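Local coordinates for protein membrane-bound lytic murein transglycosylase (Agrobacterium tumefaciens, PDB 2PNW) that probably cleaves the beta-1,4 glycosidic bond between N-acetylmuramic acid and N-acetylglucosamine in peptidoglycan, as a lytic transglycosylase of the MltA type, at residues 141-146 with 153-158; 121-126 with 206-211. One frame throughout, in Å; residues are numbered along the deposited sequence.

Interaction 1. Residues 141-146 with 153-158; sequences PSYAFG and ISYFPD
Tyr155 drives the edge of its ring into the face of Tyr143, a T-shaped stack with the centroids 4.9 Å apart and the planes at 73°. Its CE1 stands over the centre of the Tyr143 ring, while CD1 lies above the rim, 3.5 Å from Tyr143 CE2. Such a pairing sets edge hydrogens against the pi cloud of the other ring, and tyrosine suits both places because each hydroxyl can reach beyond the stack to a polar partner: Tyr143 OH bonds His212 ND1, and Tyr155 OH bonds the backbone N of Asp140. The ring of Tyr155 gets there because its CG lies anti to the carbonyl carbon (chi1 -70°), which swings it back across the gap.

Gly146 has the largest area buried here, and its contacts are made by backbone alone. With no side chain, it lets Ser154 O and Ile153 CG2 lie against its CA, at 3.6 Å and 4.3 Å from that atom, and glycine suits the place for that reason. Between the tyrosine pair and the glycine, a water joins the two backbones, donating to Phe145 O at 2.8 Å and accepting from Phe156 N at 2.9 Å. It bridges the two chains just past the paired residues, consistent with their drawing apart there.

The contact forms the open end of the hairpin made by strands 145-149 and 152-154. Strand 127-129 pairs with the other edge of 145-149, Ile153 reaches over to Val128, and beyond Pro157 the side chain of Asp158 caps helix 159-163.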
loop_
_atom_site.group_PDB
_atom_site.type_symbol
_atom_site.label_atom_id
_atom_site.label_comp_id
_atom_site.label_asym_id
_atom_site.label_seq_id
_atom_site.Cartn_x
_atom_site.Cartn_y
_atom_site.Cartn_z
ATOM N N PRO A 141 -2.330 21.051 -10.866
ATOM C CA PRO A 141 -1.662 19.999 -11.656
ATOM C C PRO A 141 -1.265 18.735 -10.856
ATOM O O PRO A 141 -0.867 17.737 -11.451
ATOM C CB PRO A 141 -0.427 20.718 -12.220
ATOM C CG PRO A 141 -0.120 21.788 -11.145
ATOM C CD PRO A 141 -1.497 22.269 -10.762
ATOM N N SER A 142 -1.402 18.761 -9.534
ATOM C CA SER A 142 -1.213 17.562 -8.736
ATOM C C SER A 142 -2.436 16.633 -8.754
ATOM O O SER A 142 -2.315 15.522 -8.305
ATOM C CB SER A 142 -0.799 17.885 -7.285
ATOM O OG SER A 142 -1.849 18.573 -6.604
ATOM N N TYR A 143 -3.594 17.072 -9.257
ATOM C CA TYR A 143 -4.791 16.217 -9.270
ATOM C C TYR A 143 -4.725 15.216 -10.441
ATOM O O TYR A 143 -4.516 15.620 -11.592
ATOM C CB TYR A 143 -6.061 17.068 -9.418
ATOM C CG TYR A 143 -6.650 17.454 -8.075
ATOM C CD1 TYR A 143 -5.894 18.181 -7.157
ATOM C CD2 TYR A 143 -7.949 17.066 -7.715
ATOM C CE1 TYR A 143 -6.420 18.526 -5.888
ATOM C CE2 TYR A 143 -8.491 17.423 -6.441
ATOM C CZ TYR A 143 -7.712 18.164 -5.553
ATOM O OH TYR A 143 -8.218 18.529 -4.305
ATOM N N ALA A 144 -4.905 13.943 -10.126
ATOM C CA ALA A 144 -4.920 12.866 -11.136
ATOM C C ALA A 144 -6.328 12.513 -11.621
ATOM O O ALA A 144 -6.495 11.801 -12.630
ATOM C CB ALA A 144 -4.209 11.629 -10.538
ATOM N N PHE A 145 -7.362 13.030 -10.927
ATOM C CA PHE A 145 -8.754 12.744 -11.279
ATOM C C PHE A 145 -9.606 13.993 -11.218
ATOM O O PHE A 145 -9.312 14.932 -10.465
ATOM C CB PHE A 145 -9.382 11.693 -10.350
ATOM C CG PHE A 145 -8.651 10.387 -10.330
ATOM C CD1 PHE A 145 -8.983 9.380 -11.230
ATOM C CD2 PHE A 145 -7.617 10.177 -9.426
ATOM C CE1 PHE A 145 -8.297 8.144 -11.205
ATOM C CE2 PHE A 145 -6.915 8.960 -9.405
ATOM C CZ PHE A 145 -7.274 7.945 -10.296
ATOM N N GLY A 146 -10.650 14.020 -12.023
ATOM C CA GLY A 146 -11.588 15.139 -12.006
ATOM C C GLY A 146 -12.965 14.668 -12.408
ATOM O O GLY A 146 -13.156 13.498 -12.752
ATOM N N ILE A 153 -14.336 20.073 -17.251
ATOM C CA ILE A 153 -13.914 19.270 -16.104
ATOM C C ILE A 153 -13.904 20.144 -14.865
ATOM O O ILE A 153 -13.487 21.306 -14.948
ATOM C CB ILE A 153 -12.545 18.650 -16.339
ATOM C CG1 ILE A 153 -12.692 17.471 -17.341
ATOM C CG2 ILE A 153 -11.884 18.182 -15.032
ATOM C CD1 ILE A 153 -11.441 16.725 -17.561
ATOM N N SER A 154 -14.364 19.584 -13.748
ATOM C CA SER A 154 -14.330 20.289 -12.466
ATOM C C SER A 154 -13.767 19.357 -11.376
ATOM O O SER A 154 -13.447 18.191 -11.650
ATOM C CB SER A 154 -15.722 20.836 -12.152
ATOM O OG SER A 154 -16.662 19.796 -11.975
ATOM N N TYR A 155 -13.604 19.849 -10.153
ATOM C CA TYR A 155 -13.149 18.969 -9.070
ATOM C C TYR A 155 -14.262 17.984 -8.672
ATOM O O TYR A 155 -15.441 18.376 -8.586
ATOM C CB TYR A 155 -12.705 19.817 -7.853
ATOM C CG TYR A 155 -11.422 20.565 -8.132
ATOM C CD1 TYR A 155 -10.204 19.888 -8.214
ATOM C CD2 TYR A 155 -11.444 21.947 -8.374
ATOM C CE1 TYR A 155 -9.017 20.570 -8.501
ATOM C CE2 TYR A 155 -10.273 22.641 -8.674
ATOM C CZ TYR A 155 -9.076 21.939 -8.736
ATOM O OH TYR A 155 -7.931 22.606 -8.995
ATOM N N PHE A 156 -13.885 16.733 -8.389
ATOM C CA PHE A 156 -14.861 15.749 -7.951
ATOM C C PHE A 156 -15.217 16.070 -6.490
ATOM O O PHE A 156 -14.359 16.575 -5.751
ATOM C CB PHE A 156 -14.309 14.322 -8.103
ATOM C CG PHE A 156 -15.380 13.283 -8.064
ATOM C CD1 PHE A 156 -16.098 12.954 -9.217
ATOM C CD2 PHE A 156 -15.745 12.693 -6.839
ATOM C CE1 PHE A 156 -17.136 11.992 -9.157
ATOM C CE2 PHE A 156 -16.775 11.759 -6.778
ATOM C CZ PHE A 156 -17.458 11.410 -7.933
ATOM N N PRO A 157 -16.480 15.833 -6.083
ATOM C CA PRO A 157 -16.857 16.013 -4.665
ATOM C C PRO A 157 -15.884 15.328 -3.680
ATOM O O PRO A 157 -15.211 14.361 -4.049
ATOM C CB PRO A 157 -18.217 15.333 -4.609
ATOM C CG PRO A 157 -18.796 15.601 -5.946
ATOM C CD PRO A 157 -17.652 15.412 -6.894
ATOM N N ASP A 158 -15.805 15.827 -2.443
ATOM C CA ASP A 158 -14.909 15.235 -1.438
ATOM C C ASP A 158 -15.626 14.196 -0.578
ATOM O O ASP A 158 -16.799 13.963 -0.768
ATOM C CB ASP A 158 -14.231 16.326 -0.556
ATOM C CG ASP A 158 -15.219 17.111 0.289
ATOM O OD1 ASP A 158 -16.435 16.809 0.304
ATOM O OD2 ASP A 158 -14.759 18.052 0.966
HETATM O O HOH W 1 -11.107 15.788 -8.455
#

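Interaction 2. Residues 121-126 with 206-211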
loop_
_atom_site.group_PDB
_atom_site.type_symbol
_atom_site.label_atom_id
_atom_site.label_comp_id
_atom_site.label_asym_id
_atom_site.label_seq_id
_atom_site.Cartn_x
_atom_site.Cartn_y
_atom_site.Cartn_z
ATOM N N TYR A 121 -18.503 2.179 -2.945
ATOM C CA TYR A 121 -18.793 2.570 -4.327
ATOM C C TYR A 121 -17.752 2.100 -5.335
ATOM O O TYR A 121 -16.547 2.142 -5.049
ATOM C CB TYR A 121 -18.842 4.093 -4.424
ATOM C CG TYR A 121 -20.075 4.734 -3.811
ATOM C CD1 TYR A 121 -21.352 4.522 -4.356
ATOM C CD2 TYR A 121 -19.955 5.570 -2.687
ATOM C CE1 TYR A 121 -22.498 5.142 -3.790
ATOM C CE2 TYR A 121 -21.090 6.191 -2.108
ATOM C CZ TYR A 121 -22.344 5.984 -2.672
ATOM O OH TYR A 121 -23.445 6.610 -2.101
ATOM N N ARG A 122 -18.222 1.701 -6.523
ATOM C CA ARG A 122 -17.345 1.509 -7.686
ATOM C C ARG A 122 -17.030 2.876 -8.262
ATOM O O ARG A 122 -17.653 3.876 -7.886
ATOM C CB ARG A 122 -18.069 0.766 -8.832
ATOM C CG ARG A 122 -18.555 -0.620 -8.579
ATOM C CD ARG A 122 -19.120 -1.174 -9.924
ATOM N NE ARG A 122 -20.506 -0.803 -10.200
ATOM C CZ ARG A 122 -20.899 0.059 -11.135
ATOM N NH1 ARG A 122 -20.006 0.650 -11.932
ATOM N NH2 ARG A 122 -22.196 0.301 -11.315
ATOM N N ARG A 123 -16.104 2.916 -9.230
ATOM C CA ARG A 123 -15.735 4.185 -9.843
ATOM C C ARG A 123 -16.882 4.748 -10.700
ATOM O O ARG A 123 -17.357 4.076 -11.631
ATOM C CB ARG A 123 -14.494 3.980 -10.712
ATOM C CG ARG A 123 -13.953 5.270 -11.311
ATOM C CD ARG A 123 -12.802 4.907 -12.249
ATOM N NE ARG A 123 -12.223 6.114 -12.838
ATOM C CZ ARG A 123 -10.988 6.176 -13.330
ATOM N NH1 ARG A 123 -10.196 5.096 -13.310
ATOM N NH2 ARG A 123 -10.559 7.333 -13.851
ATOM N N PRO A 124 -17.329 5.986 -10.404
ATOM C CA PRO A 124 -18.360 6.653 -11.224
ATOM C C PRO A 124 -17.809 6.915 -12.625
ATOM O O PRO A 124 -16.635 7.245 -12.753
ATOM C CB PRO A 124 -18.561 7.997 -10.508
ATOM C CG PRO A 124 -18.070 7.755 -9.086
ATOM C CD PRO A 124 -16.912 6.826 -9.260
ATOM N N PRO A 125 -18.662 6.825 -13.667
ATOM C CA PRO A 125 -18.160 6.990 -15.042
ATOM C C PRO A 125 -17.675 8.429 -15.331
ATOM O O PRO A 125 -16.951 8.654 -16.307
ATOM C CB PRO A 125 -19.388 6.643 -15.908
ATOM C CG PRO A 125 -20.578 6.975 -15.002
ATOM C CD PRO A 125 -20.126 6.599 -13.620
ATOM N N GLU A 126 -18.084 9.396 -14.495
ATOM C CA GLU A 126 -17.688 10.792 -14.691
ATOM C C GLU A 126 -16.376 11.114 -13.991
ATOM O O GLU A 126 -15.898 12.235 -14.072
ATOM C CB GLU A 126 -18.804 11.780 -14.274
ATOM C CG GLU A 126 -19.024 11.926 -12.742
ATOM C CD GLU A 126 -19.953 10.857 -12.111
ATOM O OE1 GLU A 126 -20.290 9.826 -12.761
ATOM O OE2 GLU A 126 -20.342 11.054 -10.929
ATOM N N TYR A 206 -8.385 -0.924 -4.546
ATOM C CA TYR A 206 -8.376 0.439 -5.080
ATOM C C TYR A 206 -8.580 0.427 -6.613
ATOM O O TYR A 206 -7.880 -0.318 -7.330
ATOM C CB TYR A 206 -7.025 1.077 -4.733
ATOM C CG TYR A 206 -6.774 2.399 -5.411
ATOM C CD1 TYR A 206 -7.094 3.602 -4.783
ATOM C CD2 TYR A 206 -6.231 2.450 -6.701
ATOM C CE1 TYR A 206 -6.877 4.840 -5.436
ATOM C CE2 TYR A 206 -6.000 3.684 -7.357
ATOM C CZ TYR A 206 -6.325 4.867 -6.712
ATOM O OH TYR A 206 -6.104 6.075 -7.346
ATOM N N ALA A 207 -9.505 1.254 -7.095
ATOM C CA ALA A 207 -9.655 1.517 -8.532
ATOM C C ALA A 207 -9.326 2.943 -8.922
ATOM O O ALA A 207 -8.751 3.171 -9.993
ATOM C CB ALA A 207 -11.092 1.192 -8.980
ATOM N N ALA A 208 -9.763 3.907 -8.097
ATOM C CA ALA A 208 -9.576 5.327 -8.380
ATOM C C ALA A 208 -9.872 6.086 -7.097
ATOM O O ALA A 208 -10.171 5.466 -6.078
ATOM C CB ALA A 208 -10.538 5.792 -9.506
ATOM N N LYS A 209 -9.776 7.417 -7.153
ATOM C CA LYS A 209 -10.075 8.239 -5.991
ATOM C C LYS A 209 -10.602 9.589 -6.444
ATOM O O LYS A 209 -10.355 10.016 -7.560
ATOM C CB LYS A 209 -8.842 8.384 -5.087
ATOM C CG LYS A 209 -7.621 9.048 -5.782
ATOM C CD LYS A 209 -6.363 9.010 -4.888
ATOM C CE LYS A 209 -5.193 9.605 -5.668
ATOM N NZ LYS A 209 -4.022 9.821 -4.758
ATOM N N ALA A 210 -11.307 10.273 -5.551
ATOM C CA ALA A 210 -11.873 11.587 -5.849
ATOM C C ALA A 210 -10.829 12.596 -6.383
ATOM O O ALA A 210 -11.171 13.463 -7.181
ATOM C CB ALA A 210 -12.595 12.134 -4.590
ATOM N N GLY A 211 -9.591 12.500 -5.914
ATOM C CA GLY A 211 -8.467 13.332 -6.422
ATOM C C GLY A 211 -7.780 14.139 -5.327
ATOM O O GLY A 211 -6.574 14.488 -5.425
HETATM O O HOH W 2 -10.605 2.284 -12.679
#
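Van der Waals packing carries most of this contact: the methyl of Ala208 lies against the long side chain of Arg123. Ala208 CB is 3.7 Å from Arg123 CD and sits 3.5 Å above the guanidinium plane, offset toward its rim. Arg123 runs out straight from its backbone, with CG anti to N (chi1 -175°) and the chain extended as far as NE, so that methylenes and planar head pass over the same methyl. A residue as small as alanine permits this close approach. Ala207 and Ala208 both face Phe260 of strand 259-263 and make a classic beta bulge, a kink that lets the two successive alanines point toward residues 121-126.

The polar link is indirect. A water in the plane of the guanidinium, at its edge, accepts from Arg123 NH1 at 2.9 Å and donates a weak bond to Ala207 O at 3.4 Å.

Charge is answered to one side, where Arg123 NH2 forms a salt bridge with Asp129 OD2 and a hydrogen bond with Leu127 O. No direct hydrogen bond links the two segments, so an apolar methyl against a guanidinium face and one weakly held water bridge carry the contact, while Asp129 meets the charge.

The centres of the two interactions lie 11 Å apart, and the chain closes interaction 1 within the long excursion between 121-126 and 206-211, all inside the MltA-specific insert domain. They touch directly: Phe145 CG lies 3.3 Å from Lys209 O, Phe156 CB is 3.4 Å from Ala210 O, and Tyr143 CE2 is 3.5 Å from Gly211 C. Phe145 also packs on Arg123 and Ala208, so its ring borders both members of interaction 2. Together the contacts set the 145-154 hairpin against the end of strand 201-209, with strand 127-129 bordering both.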